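Sulfate transporter 4.1, chloroplastic (Arabidopsis thaliana, PDB 7LHV) cotransports protons and sulfate across a membrane as a member of the SLC26/SulP family, and may play a role in regulating sulfate assimilation. Local coordinates at residues S92-L97 / A402-S407; S144-I149 / V396-E401; I351-A356 / Y361-N366. All blocks are in the same frame, centred on the assembly; numbering follows the deposited sequence.

Interaction 1: S92-L97 / A402-S407; sequences SEYFKL and AKTGLS
Tyr94 and Lys403 face each other with their CA atoms 6.2 Å apart, and one helical turn further on Leu97 comes within 5.7 Å of Ala402, CA to CA, so that the start of helix 91-119 lies against the bend that introduces helix 406-426. The contact is a join between helix ends in the membrane domain of an SLC26/SulP transporter: residues 92-97 are helical, while most of 402-407 is a turn, and no hydrogen bond spans the two. Between these residues the main contact is made by the hydrocarbon part of a lysine. Lys403 CB stands over one face of the Tyr94 ring, 4.0 Å from the centroid and 18° off the ring normal, a CH-pi contact displaced toward the rim. CG, anti to the carbonyl carbon (chi1 -62°), comes 3.5 Å from Tyr94 CD1; the bend at chi2 then turns CD on past CE1, and the lysine chain crosses the tyrosine at about a right angle. The ammonium is thereby carried away from the helix, toward Glu401, with which it makes a long, weak ion pair. Thr404 adds its methyl on the same side of the ring plane, toward CD2: CG2 lies 4.2 Å from Tyr94 CD2, in an oblique approach. Its hydroxyl serves the backbone instead: OG1 accepts from Leu406 N at 3.3 Å, a weak capping bond at the entry to the second helix. The stronger partner of that hydroxyl is Asp98, just beyond the first segment, whose carboxylate also accepts from Lys403 N through its other oxygen; one aspartate thus ties the helix to the turn. Further along the lysine the aromatic support gives way to an aliphatic one, and Lys403 CE rests 3.7 Å from Leu97 CD1.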
loop_
_atom_site.group_PDB
_atom_site.type_symbol
_atom_site.label_atom_id
_atom_site.label_comp_id
_atom_site.label_asym_id
_atom_site.label_seq_id
_atom_site.Cartn_x
_atom_site.Cartn_y
_atom_site.Cartn_z
ATOM N N SER A 92 7.345 -21.490 45.239
ATOM C CA SER A 92 7.488 -20.682 46.451
ATOM C C SER A 92 7.294 -19.195 46.174
ATOM O O SER A 92 6.498 -18.528 46.844
ATOM C CB SER A 92 8.854 -20.938 47.085
ATOM O OG SER A 92 9.895 -20.441 46.264
ATOM N N GLU A 93 8.012 -18.654 45.194
ATOM C CA GLU A 93 7.903 -17.226 44.909
ATOM C C GLU A 93 6.873 -16.925 43.830
ATOM O O GLU A 93 6.172 -15.903 43.903
ATOM C CB GLU A 93 9.264 -16.664 44.498
ATOM C CG GLU A 93 10.348 -16.855 45.545
ATOM C CD GLU A 93 11.724 -16.474 45.035
ATOM O OE1 GLU A 93 11.842 -16.140 43.838
ATOM O OE2 GLU A 93 12.684 -16.503 45.834
ATOM N N TYR A 94 6.768 -17.800 42.828
ATOM C CA TYR A 94 5.849 -17.542 41.727
ATOM C C TYR A 94 4.407 -17.522 42.206
ATOM O O TYR A 94 3.614 -16.702 41.738
ATOM C CB TYR A 94 6.029 -18.576 40.617
ATOM C CG TYR A 94 7.285 -18.385 39.797
ATOM C CD1 TYR A 94 8.178 -17.363 40.086
ATOM C CD2 TYR A 94 7.576 -19.226 38.734
ATOM C CE1 TYR A 94 9.325 -17.185 39.341
ATOM C CE2 TYR A 94 8.721 -19.056 37.983
ATOM C CZ TYR A 94 9.591 -18.033 38.291
ATOM O OH TYR A 94 10.733 -17.860 37.547
ATOM N N PHE A 95 4.038 -18.410 43.134
ATOM C CA PHE A 95 2.647 -18.441 43.575
ATOM C C PHE A 95 2.275 -17.140 44.274
ATOM O O PHE A 95 1.236 -16.542 43.977
ATOM C CB PHE A 95 2.393 -19.655 44.477
ATOM C CG PHE A 95 0.937 -19.845 44.870
ATOM C CD1 PHE A 95 0.269 -18.919 45.660
ATOM C CD2 PHE A 95 0.234 -20.947 44.413
ATOM C CE1 PHE A 95 -1.060 -19.103 46.001
ATOM C CE2 PHE A 95 -1.095 -21.131 44.749
ATOM C CZ PHE A 95 -1.740 -20.209 45.542
ATOM N N LYS A 96 3.111 -16.680 45.207
ATOM C CA LYS A 96 2.779 -15.459 45.933
ATOM C C LYS A 96 2.753 -14.258 44.994
ATOM O O LYS A 96 1.846 -13.417 45.068
ATOM C CB LYS A 96 3.752 -15.242 47.099
ATOM C CG LYS A 96 5.197 -14.942 46.730
ATOM C CD LYS A 96 6.069 -14.801 47.967
ATOM C CE LYS A 96 5.747 -13.534 48.755
ATOM N NZ LYS A 96 6.080 -12.282 48.019
ATOM N N LEU A 97 3.730 -14.172 44.084
ATOM C CA LEU A 97 3.755 -13.048 43.151
ATOM C C LEU A 97 2.546 -13.066 42.223
ATOM O O LEU A 97 1.928 -12.023 41.978
ATOM C CB LEU A 97 5.055 -13.066 42.352
ATOM C CG LEU A 97 6.314 -12.790 43.174
ATOM C CD1 LEU A 97 7.548 -12.864 42.301
ATOM C CD2 LEU A 97 6.224 -11.440 43.862
ATOM N N ALA A 402 4.458 -10.051 38.333
ATOM C CA ALA A 402 3.766 -11.204 37.773
ATOM C C ALA A 402 4.735 -12.030 36.940
ATOM O O ALA A 402 5.457 -11.494 36.094
ATOM C CB ALA A 402 2.581 -10.755 36.922
ATOM N N LYS A 403 4.746 -13.341 37.172
ATOM C CA LYS A 403 5.701 -14.238 36.537
ATOM C C LYS A 403 5.078 -15.110 35.460
ATOM O O LYS A 403 5.617 -15.203 34.353
ATOM C CB LYS A 403 6.372 -15.121 37.598
ATOM C CG LYS A 403 7.178 -14.341 38.619
ATOM C CD LYS A 403 8.272 -13.542 37.935
ATOM C CE LYS A 403 9.047 -12.695 38.924
ATOM N NZ LYS A 403 10.075 -11.862 38.241
ATOM N N THR A 404 3.957 -15.755 35.748
ATOM C CA THR A 404 3.305 -16.653 34.809
ATOM C C THR A 404 1.925 -16.111 34.447
ATOM O O THR A 404 1.530 -15.021 34.862
ATOM C CB THR A 404 3.197 -18.064 35.391
ATOM O OG1 THR A 404 2.308 -18.051 36.514
ATOM C CG2 THR A 404 4.558 -18.556 35.839
ATOM N N GLY A 405 1.196 -16.892 33.655
ATOM C CA GLY A 405 -0.161 -16.540 33.288
ATOM C C GLY A 405 -1.198 -16.811 34.351
ATOM O O GLY A 405 -2.365 -16.460 34.162
ATOM N N LEU A 406 -0.796 -17.433 35.463
ATOM C CA LEU A 406 -1.726 -17.661 36.563
ATOM C C LEU A 406 -2.294 -16.352 37.089
ATOM O O LEU A 406 -3.445 -16.313 37.539
ATOM C CB LEU A 406 -1.029 -18.430 37.685
ATOM C CG LEU A 406 -1.927 -19.028 38.767
ATOM C CD1 LEU A 406 -2.782 -20.143 38.194
ATOM C CD2 LEU A 406 -1.095 -19.537 39.930
ATOM N N SER A 407 -1.513 -15.270 37.028
ATOM C CA SER A 407 -2.019 -13.963 37.430
ATOM C C SER A 407 -3.275 -13.593 36.659
ATOM O O SER A 407 -4.150 -12.899 37.191
ATOM C CB SER A 407 -0.945 -12.897 37.225
ATOM O OG SER A 407 0.263 -13.267 37.858
#

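Interaction 2: S144-I149 / V396-E401; sequences SRQLAI and VNNESE
Asn397 reaches from the last turns of helix 391-399 to the backbone of Gln146, and its side chain can be followed atom by atom. CB, directed at the loop, already lies 3.5 Å from Gln146 O. CG continues past the same oxygen at 3.7 Å, and ND2 at the tip gives it a hydrogen bond of 3.0 Å with a nearly straight N-H...O angle of 171°. The carbonyl oxygen lies in the plane of the asparagine amide, whereas the donor stands above the carbonyl plane, 47° out of it, so the bond is well aligned for the giver and less so for the receiver. In effect a side-chain amide supplies the N-H for a buried carbonyl of a loop without regular structure. Asn398 makes a lighter contact beside it: OD1 comes to 4.0 Å from Gln146 CG, and accepts a hydrogen bond from Asn359. A little further along the loop, Ala148 N is bonded to Ser394 OG of helix 391-399. The loop packs against both this helix and helix 330-358, whose Leu355 touches Gln146 and Asn398 alike, and leads directly into strand 149-150, the antiparallel partner of strand 388-389.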
loop_
_atom_site.group_PDB
_atom_site.type_symbol
_atom_site.label_atom_id
_atom_site.label_comp_id
_atom_site.label_asym_id
_atom_site.label_seq_id
_atom_site.Cartn_x
_atom_site.Cartn_y
_atom_site.Cartn_z
ATOM N N SER A 144 1.698 -14.559 26.108
ATOM C CA SER A 144 2.256 -13.604 27.054
ATOM C C SER A 144 1.943 -14.023 28.484
ATOM O O SER A 144 0.883 -14.584 28.769
ATOM C CB SER A 144 1.705 -12.207 26.784
ATOM O OG SER A 144 2.395 -11.238 27.550
ATOM N N ARG A 145 2.882 -13.751 29.389
ATOM C CA ARG A 145 2.722 -14.096 30.793
ATOM C C ARG A 145 2.383 -12.901 31.673
ATOM O O ARG A 145 2.051 -13.094 32.846
ATOM C CB ARG A 145 3.995 -14.771 31.319
ATOM C CG ARG A 145 4.362 -16.040 30.577
ATOM C CD ARG A 145 5.699 -16.585 31.039
ATOM N NE ARG A 145 6.167 -17.666 30.181
ATOM C CZ ARG A 145 7.371 -18.217 30.262
ATOM N NH1 ARG A 145 8.256 -17.814 31.158
ATOM N NH2 ARG A 145 7.693 -19.196 29.422
ATOM N N GLN A 146 2.455 -11.680 31.145
ATOM C CA GLN A 146 2.088 -10.492 31.898
ATOM C C GLN A 146 0.952 -9.695 31.276
ATOM O O GLN A 146 0.467 -8.754 31.912
ATOM C CB GLN A 146 3.296 -9.556 32.076
ATOM C CG GLN A 146 4.360 -10.029 33.059
ATOM C CD GLN A 146 5.130 -11.230 32.570
ATOM O OE1 GLN A 146 5.124 -12.286 33.199
ATOM N NE2 GLN A 146 5.807 -11.076 31.438
ATOM N N LEU A 147 0.523 -10.029 30.063
ATOM C CA LEU A 147 -0.531 -9.266 29.410
ATOM C C LEU A 147 -1.865 -9.478 30.111
ATOM O O LEU A 147 -2.218 -10.597 30.488
ATOM C CB LEU A 147 -0.643 -9.663 27.940
ATOM C CG LEU A 147 -1.559 -8.788 27.088
ATOM C CD1 LEU A 147 -0.879 -7.484 26.758
ATOM C CD2 LEU A 147 -1.960 -9.508 25.822
ATOM N N ALA A 148 -2.610 -8.390 30.280
ATOM C CA ALA A 148 -3.927 -8.418 30.902
ATOM C C ALA A 148 -4.989 -8.207 29.834
ATOM O O ALA A 148 -4.930 -7.233 29.078
ATOM C CB ALA A 148 -4.042 -7.353 31.990
ATOM N N ILE A 149 -5.966 -9.110 29.788
ATOM C CA ILE A 149 -6.969 -9.157 28.731
ATOM C C ILE A 149 -8.297 -8.679 29.294
ATOM O O ILE A 149 -8.714 -9.112 30.374
ATOM C CB ILE A 149 -7.089 -10.574 28.147
ATOM C CG1 ILE A 149 -5.894 -10.856 27.247
ATOM C CG2 ILE A 149 -8.376 -10.734 27.367
ATOM C CD1 ILE A 149 -5.735 -9.840 26.154
ATOM N N VAL A 396 0.507 -2.585 35.210
ATOM C CA VAL A 396 0.279 -2.827 36.633
ATOM C C VAL A 396 0.600 -4.274 36.986
ATOM O O VAL A 396 1.142 -4.565 38.058
ATOM C CB VAL A 396 -1.164 -2.452 37.011
ATOM C CG1 VAL A 396 -1.526 -3.008 38.373
ATOM C CG2 VAL A 396 -1.331 -0.947 36.990
ATOM N N ASN A 397 0.288 -5.199 36.081
ATOM C CA ASN A 397 0.729 -6.578 36.238
ATOM C C ASN A 397 2.251 -6.672 36.218
ATOM O O ASN A 397 2.841 -7.486 36.937
ATOM C CB ASN A 397 0.121 -7.438 35.132
ATOM C CG ASN A 397 -0.162 -8.849 35.580
ATOM O OD1 ASN A 397 -0.374 -9.104 36.762
ATOM N ND2 ASN A 397 -0.178 -9.777 34.634
ATOM N N ASN A 398 2.901 -5.856 35.384
ATOM C CA ASN A 398 4.348 -5.950 35.227
ATOM C C ASN A 398 5.084 -5.535 36.496
ATOM O O ASN A 398 5.953 -6.269 36.979
ATOM C CB ASN A 398 4.811 -5.113 34.036
ATOM C CG ASN A 398 6.206 -5.475 33.579
ATOM O OD1 ASN A 398 6.487 -6.634 33.278
ATOM N ND2 ASN A 398 7.090 -4.489 33.529
ATOM N N GLU A 399 4.762 -4.366 37.064
ATOM C CA GLU A 399 5.479 -4.044 38.298
ATOM C C GLU A 399 4.919 -4.764 39.517
ATOM O O GLU A 399 5.493 -4.638 40.602
ATOM C CB GLU A 399 5.554 -2.539 38.621
ATOM C CG GLU A 399 4.270 -1.826 39.017
ATOM C CD GLU A 399 3.476 -1.349 37.838
ATOM O OE1 GLU A 399 3.752 -1.815 36.723
ATOM O OE2 GLU A 399 2.584 -0.495 38.027
ATOM N N SER A 400 3.827 -5.510 39.375
ATOM C CA SER A 400 3.380 -6.391 40.447
ATOM C C SER A 400 4.160 -7.697 40.490
ATOM O O SER A 400 3.761 -8.618 41.208
ATOM C CB SER A 400 1.884 -6.683 40.301
ATOM O OG SER A 400 1.133 -5.484 40.335
ATOM N N GLU A 401 5.255 -7.784 39.732
ATOM C CA GLU A 401 6.134 -8.955 39.713
ATOM C C GLU A 401 5.388 -10.212 39.269
ATOM O O GLU A 401 5.651 -11.312 39.755
ATOM C CB GLU A 401 6.793 -9.171 41.077
ATOM C CG GLU A 401 7.748 -8.066 41.492
ATOM C CD GLU A 401 8.977 -7.993 40.611
ATOM O OE1 GLU A 401 9.421 -9.049 40.115
ATOM O OE2 GLU A 401 9.499 -6.875 40.416
#

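Interaction 3: I351-A356 / Y361-N366; sequences IAKALA and YELDSN
Tyr361 lays its ring flat against Ala356, with the CA of that residue under its face. Ala356 CA sits 3.8 Å from the ring centroid and 22° off the normal, a CH-pi contact offset toward the rim, and Ala356 CB meets the ring at CE2, 3.6 Å away. The ring is brought back over the helix because its CG is lodged between the backbone N and the carbonyl carbon (chi1 65°). The same two residues are also joined through the main chain: Tyr361 N donates to Ala356 O at 3.3 Å, with an N-H...O angle of 170°. These contacts close the link between helix 330-358 and helix 365-381, where the chain leaves one helix of the membrane domain, doubles back in extended form and runs along the helix it has just left before the next begins. Two residues after the tyrosine, Leu363 points at the helix and spreads over it. Its CB touches Ala356 CB at 3.6 Å, while its branches divide: CD1 lies 3.8 Å from Ala352 CB and CD2 3.9 Å from Lys353 CG, the leucine and lysine side chains crossing at about a right angle. Lys353 then bends at its third torsion and passes alongside the hydroxyl of Ser365, with NZ 3.4 Å from OG in a weak hydrogen bond. The phenol oxygen of Tyr361 has its main partner outside this link, accepting a hydrogen bond from Arg145 N, and the guanidinium of Arg145 makes a cation-pi contact with the ring. Beyond the turn, Glu362 packs on Val554 of the second subunit.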
loop_
_atom_site.group_PDB
_atom_site.type_symbol
_atom_site.label_atom_id
_atom_site.label_comp_id
_atom_site.label_asym_id
_atom_site.label_seq_id
_atom_site.Cartn_x
_atom_site.Cartn_y
_atom_site.Cartn_z
ATOM N N ILE A 351 2.591 -4.818 23.026
ATOM C CA ILE A 351 2.717 -4.915 24.478
ATOM C C ILE A 351 3.249 -6.284 24.874
ATOM O O ILE A 351 4.129 -6.400 25.735
ATOM C CB ILE A 351 1.366 -4.621 25.157
ATOM C CG1 ILE A 351 0.877 -3.219 24.806
ATOM C CG2 ILE A 351 1.490 -4.764 26.658
ATOM C CD1 ILE A 351 -0.563 -2.980 25.171
ATOM N N ALA A 352 2.721 -7.342 24.253
ATOM C CA ALA A 352 3.189 -8.685 24.573
ATOM C C ALA A 352 4.670 -8.848 24.253
ATOM O O ALA A 352 5.425 -9.411 25.052
ATOM C CB ALA A 352 2.364 -9.724 23.819
ATOM N N LYS A 353 5.105 -8.352 23.092
ATOM C CA LYS A 353 6.508 -8.481 22.706
ATOM C C LYS A 353 7.418 -7.678 23.628
ATOM O O LYS A 353 8.490 -8.155 24.017
ATOM C CB LYS A 353 6.700 -8.046 21.254
ATOM C CG LYS A 353 6.407 -9.138 20.243
ATOM C CD LYS A 353 6.800 -8.714 18.842
ATOM C CE LYS A 353 5.892 -7.613 18.324
ATOM N NZ LYS A 353 6.027 -7.422 16.854
ATOM N N ALA A 354 7.011 -6.457 23.984
ATOM C CA ALA A 354 7.821 -5.653 24.894
ATOM C C ALA A 354 7.945 -6.322 26.256
ATOM O O ALA A 354 9.038 -6.376 26.833
ATOM C CB ALA A 354 7.220 -4.256 25.034
ATOM N N LEU A 355 6.836 -6.851 26.780
ATOM C CA LEU A 355 6.886 -7.530 28.071
ATOM C C LEU A 355 7.737 -8.790 28.002
ATOM O O LEU A 355 8.468 -9.100 28.948
ATOM C CB LEU A 355 5.475 -7.861 28.547
ATOM C CG LEU A 355 4.609 -6.674 28.973
ATOM C CD1 LEU A 355 3.195 -7.134 29.263
ATOM C CD2 LEU A 355 5.208 -5.979 30.179
ATOM N N ALA A 356 7.647 -9.538 26.900
ATOM C CA ALA A 356 8.455 -10.743 26.758
ATOM C C ALA A 356 9.938 -10.409 26.700
ATOM O O ALA A 356 10.763 -11.110 27.297
ATOM C CB ALA A 356 8.032 -11.518 25.512
ATOM N N TYR A 361 11.736 -14.123 28.116
ATOM C CA TYR A 361 11.123 -15.328 27.575
ATOM C C TYR A 361 10.725 -15.075 26.127
ATOM O O TYR A 361 10.579 -13.931 25.692
ATOM C CB TYR A 361 9.924 -15.796 28.415
ATOM C CG TYR A 361 8.741 -14.853 28.449
ATOM C CD1 TYR A 361 8.659 -13.846 29.398
ATOM C CD2 TYR A 361 7.695 -14.989 27.549
ATOM C CE1 TYR A 361 7.579 -12.991 29.437
ATOM C CE2 TYR A 361 6.611 -14.137 27.581
ATOM C CZ TYR A 361 6.559 -13.140 28.528
ATOM O OH TYR A 361 5.482 -12.288 28.565
ATOM N N GLU A 362 10.568 -16.167 25.383
ATOM C CA GLU A 362 10.277 -16.085 23.958
ATOM C C GLU A 362 8.801 -15.818 23.713
ATOM O O GLU A 362 7.937 -16.266 24.472
ATOM C CB GLU A 362 10.683 -17.381 23.256
ATOM C CG GLU A 362 12.160 -17.704 23.329
ATOM C CD GLU A 362 12.676 -18.323 22.048
ATOM O OE1 GLU A 362 13.642 -19.109 22.114
ATOM O OE2 GLU A 362 12.117 -18.020 20.973
ATOM N N LEU A 363 8.515 -15.094 22.635
ATOM C CA LEU A 363 7.146 -14.831 22.222
ATOM C C LEU A 363 7.135 -14.557 20.728
ATOM O O LEU A 363 8.045 -13.910 20.203
ATOM C CB LEU A 363 6.547 -13.650 22.994
ATOM C CG LEU A 363 5.051 -13.367 22.855
ATOM C CD1 LEU A 363 4.529 -12.796 24.152
ATOM C CD2 LEU A 363 4.777 -12.398 21.720
ATOM N N ASP A 364 6.102 -15.048 20.052
ATOM C CA ASP A 364 5.917 -14.831 18.627
ATOM C C ASP A 364 4.598 -14.114 18.375
ATOM O O ASP A 364 3.631 -14.283 19.122
ATOM C CB ASP A 364 5.974 -16.153 17.854
ATOM C CG ASP A 364 4.973 -17.167 18.356
ATOM O OD1 ASP A 364 4.292 -16.885 19.360
ATOM O OD2 ASP A 364 4.866 -18.248 17.742
ATOM N N SER A 365 4.570 -13.302 17.319
ATOM C CA SER A 365 3.419 -12.457 17.041
ATOM C C SER A 365 2.254 -13.217 16.425
ATOM O O SER A 365 1.175 -12.638 16.276
ATOM C CB SER A 365 3.832 -11.315 16.117
ATOM O OG SER A 365 5.019 -10.697 16.581
ATOM N N ASN A 366 2.441 -14.481 16.054
ATOM C CA ASN A 366 1.369 -15.250 15.436
ATOM C C ASN A 366 0.595 -16.081 16.451
ATOM O O ASN A 366 -0.643 -16.100 16.422
ATOM C CB ASN A 366 1.945 -16.147 14.340
ATOM C CG ASN A 366 2.739 -15.366 13.314
ATOM O OD1 ASN A 366 2.309 -14.309 12.856
ATOM N ND2 ASN A 366 3.906 -15.880 12.954
#

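In the fold
The three contacts enclose one another along the chain: interaction 3 is a local closure with four residues between its segments, interaction 2 spans it with 246, and interaction 1 spans both with 304. All lie in the sulfate permease region. The centres of interaction 1 and interaction 2 are about 10 Å apart. Interaction 3 is centred about 12 Å from interaction 2 and about 18 Å from interaction 1, which it does not touch. Interaction 2 is therefore the bridge: residues 396-401 run straight into 402-407, while loop 144-149 meets the link after helix 330-358. Together they connect the ends of helices 91-119, 330-358, 365-381, 391-399 and 406-426, joining early and late parts of the membrane domain.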